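Local coordinates for VgrG protein (Vibrio cholerae, PDB 4DTH) that probably cross-links host G-actin through a toxin domain that binds ATP and magnesium ions, at residues 60-65 / 85-90. Numbering follows the deposited sequence. Where two conformers were deposited one is given.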
loop_
_atom_site.group_PDB
_atom_site.type_symbol
_atom_site.label_atom_id
_atom_site.label_comp_id
_atom_site.label_asym_id
_atom_site.label_seq_id
_atom_site.Cartn_x
_atom_site.Cartn_y
_atom_site.Cartn_z
ATOM N N LEU A 60 11.824 -1.023 -8.973
ATOM C CA LEU A 60 12.183 0.380 -9.178
ATOM C C LEU A 60 10.972 1.000 -9.850
ATOM O O LEU A 60 10.557 0.543 -10.924
ATOM C CB LEU A 60 13.422 0.502 -10.080
ATOM C CG LEU A 60 14.772 0.394 -9.364
ATOM C CD1 LEU A 60 15.140 -1.040 -9.084
ATOM C CD2 LEU A 60 15.846 1.028 -10.193
ATOM N N THR A 61 10.356 1.987 -9.194
ATOM C CA THR A 61 9.145 2.599 -9.727
ATOM C C THR A 61 9.210 4.116 -9.751
ATOM O O THR A 61 9.938 4.728 -8.958
ATOM C CB THR A 61 7.881 2.172 -8.904
ATOM O OG1 THR A 61 7.881 2.822 -7.629
ATOM C CG2 THR A 61 7.748 0.654 -8.711
ATOM N N LYS A 62 8.383 4.725 -10.612
ATOM C CA LYS A 62 8.164 6.163 -10.593
ATOM C C LYS A 62 7.070 6.376 -9.537
ATOM O O LYS A 62 6.227 5.496 -9.326
ATOM C CB LYS A 62 7.753 6.724 -11.971
ATOM C CG LYS A 62 6.517 6.094 -12.620
ATOM C CD LYS A 62 6.036 6.936 -13.803
ATOM C CE LYS A 62 4.971 6.217 -14.588
ATOM N NZ LYS A 62 4.339 7.092 -15.615
ATOM N N ASP A 63 7.097 7.515 -8.858
ATOM C CA ASP A 63 6.130 7.756 -7.795
ATOM C C ASP A 63 5.411 9.096 -7.974
ATOM O O ASP A 63 4.392 9.139 -8.664
ATOM C CB ASP A 63 6.838 7.616 -6.427
ATOM C CG ASP A 63 5.997 7.739 -5.164
ATOM O OD1 ASP A 63 4.751 7.641 -5.257
ATOM O OD2 ASP A 63 6.591 7.905 -4.080
ATOM N N MET A 64 5.939 10.178 -7.376
ATOM C CA MET A 64 5.310 11.497 -7.423
ATOM C C MET A 64 5.700 12.247 -8.678
ATOM O O MET A 64 6.891 12.469 -8.900
ATOM C CB MET A 64 5.682 12.339 -6.187
ATOM C CG MET A 64 5.400 11.657 -4.879
ATOM S SD MET A 64 3.656 11.263 -4.673
ATOM C CE MET A 64 3.717 10.426 -3.095
ATOM N N ASN A 65 4.695 12.700 -9.458
ATOM C CA ASN A 65 4.949 13.486 -10.660
ATOM C C ASN A 65 5.533 14.855 -10.268
ATOM O O ASN A 65 4.903 15.601 -9.508
ATOM C CB ASN A 65 3.669 13.657 -11.502
ATOM C CG ASN A 65 3.895 14.446 -12.776
ATOM O OD1 ASN A 65 4.214 15.638 -12.752
ATOM N ND2 ASN A 65 3.755 13.802 -13.920
ATOM N N GLN A 85 7.850 12.922 -18.663
ATOM C CA GLN A 85 7.525 13.440 -17.333
ATOM C C GLN A 85 8.566 13.019 -16.317
ATOM O O GLN A 85 9.120 11.923 -16.435
ATOM C CB GLN A 85 6.157 12.896 -16.878
ATOM C CG GLN A 85 4.982 13.284 -17.797
ATOM C CD GLN A 85 4.684 14.753 -17.729
ATOM O OE1 GLN A 85 4.383 15.287 -16.663
ATOM N NE2 GLN A 85 4.759 15.438 -18.861
ATOM N N THR A 86 8.816 13.868 -15.317
ATOM C CA THR A 86 9.752 13.580 -14.233
ATOM C C THR A 86 8.967 13.082 -13.016
ATOM O O THR A 86 7.871 13.585 -12.742
ATOM C CB THR A 86 10.582 14.833 -13.932
ATOM O OG1 THR A 86 11.391 15.162 -15.060
ATOM C CG2 THR A 86 11.450 14.684 -12.735
ATOM N N HIS A 87 9.516 12.091 -12.297
ATOM C CA HIS A 87 8.898 11.542 -11.094
ATOM C C HIS A 87 9.952 11.261 -10.063
ATOM O O HIS A 87 11.101 10.997 -10.416
ATOM C CB HIS A 87 8.151 10.229 -11.405
ATOM C CG HIS A 87 7.058 10.341 -12.430
ATOM N ND1 HIS A 87 5.731 10.408 -12.060
ATOM C CD2 HIS A 87 7.131 10.328 -13.780
ATOM C CE1 HIS A 87 5.044 10.472 -13.189
ATOM N NE2 HIS A 87 5.843 10.433 -14.247
ATOM N N THR A 88 9.554 11.210 -8.795
ATOM C CA THR A 88 10.455 10.736 -7.750
ATOM C C THR A 88 10.547 9.202 -7.960
ATOM O O THR A 88 9.701 8.616 -8.647
ATOM C CB THR A 88 9.930 11.083 -6.349
ATOM O OG1 THR A 88 8.639 10.494 -6.169
ATOM C CG2 THR A 88 9.867 12.590 -6.103
ATOM N N VAL A 89 11.575 8.581 -7.401
ATOM C CA VAL A 89 11.785 7.142 -7.494
ATOM C C VAL A 89 11.387 6.515 -6.169
ATOM O O VAL A 89 11.821 6.960 -5.102
ATOM C CB VAL A 89 13.237 6.772 -7.886
ATOM C CG1 VAL A 89 13.503 5.277 -7.702
ATOM C CG2 VAL A 89 13.550 7.198 -9.316
ATOM N N GLU A 90 10.573 5.461 -6.240
ATOM C CA GLU A 90 10.172 4.730 -5.055
ATOM C C GLU A 90 10.577 3.267 -5.197
ATOM O O GLU A 90 10.271 2.634 -6.213
ATOM C CB GLU A 90 8.669 4.866 -4.819
ATOM C CG GLU A 90 8.200 4.177 -3.546
ATOM C CD GLU A 90 6.703 4.246 -3.351
ATOM O OE1 GLU A 90 5.965 3.950 -4.318
ATOM O OE2 GLU A 90 6.266 4.570 -2.225
HETATM O O HOH W 1 5.349 3.750 -6.841
HETATM O O HOH W 2 5.908 8.992 -17.058
HETATM O O HOH W 3 3.686 5.594 -3.159
#
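Thr61 and Glu90 form a hydrogen-bonded pair that anchors two antiparallel strands, whose register a beta bulge then shifts. Glu90 O takes two bonds, from Thr61 N at 3.1 Å and from Thr61 OG1 at 2.8 Å, reaching it from opposite faces of the carbonyl plane; chi1 of 73° sets OG1 between the backbone N and the carbonyl carbon, on the side of Glu90 O. Beyond Lys62 and Val89 the register slips by one residue, so that Asn65 faces His87. The bulge is stitched by Thr88: its carbonyl accepts from Asp63 N, its OG1 from Met64 N (3.0 Å), and its own N donates to Met64 O.

The tightly packed part is where Lys62 runs alongside His87. With its chain extended beyond CG, the lysine lays CD over the centre of one imidazole face, a CH-pi contact 3.5 Å from the centroid, while NZ continues to Ser42 O and to a water also bonded to His87 NE2. His87 ND1 is buried here without a polar partner.

On the sheet face of Thr61 and Glu90, waters and charge take over. The carboxylates of Asp63 and Glu90 stack with planes 10° apart, and Asp63 OD2 lies 3.8 Å from Glu90 OE2, a like-charge approach that nearby magnesium, bound by Glu90 with Glu28, may ease. One water links Thr61 OG1 to Glu90 OE1. At the more open end, with Asn65 exposed and Gln85 partly so, Asn65 ND2 meets a lone pair of Gln85 OE1 almost straight (176°), though Asn65 OD1 turns to Gly67 N and Gln85 NE2 to Ser68 OG.

Within the actin cross-linking domain, strand 56-68 lies between strands 45-51 and 85-97; Val89 packs on strand 34-38, whereas Glu90 and Met64 touch strand 24-30, whose Glu30 also binds Thr88 OG1.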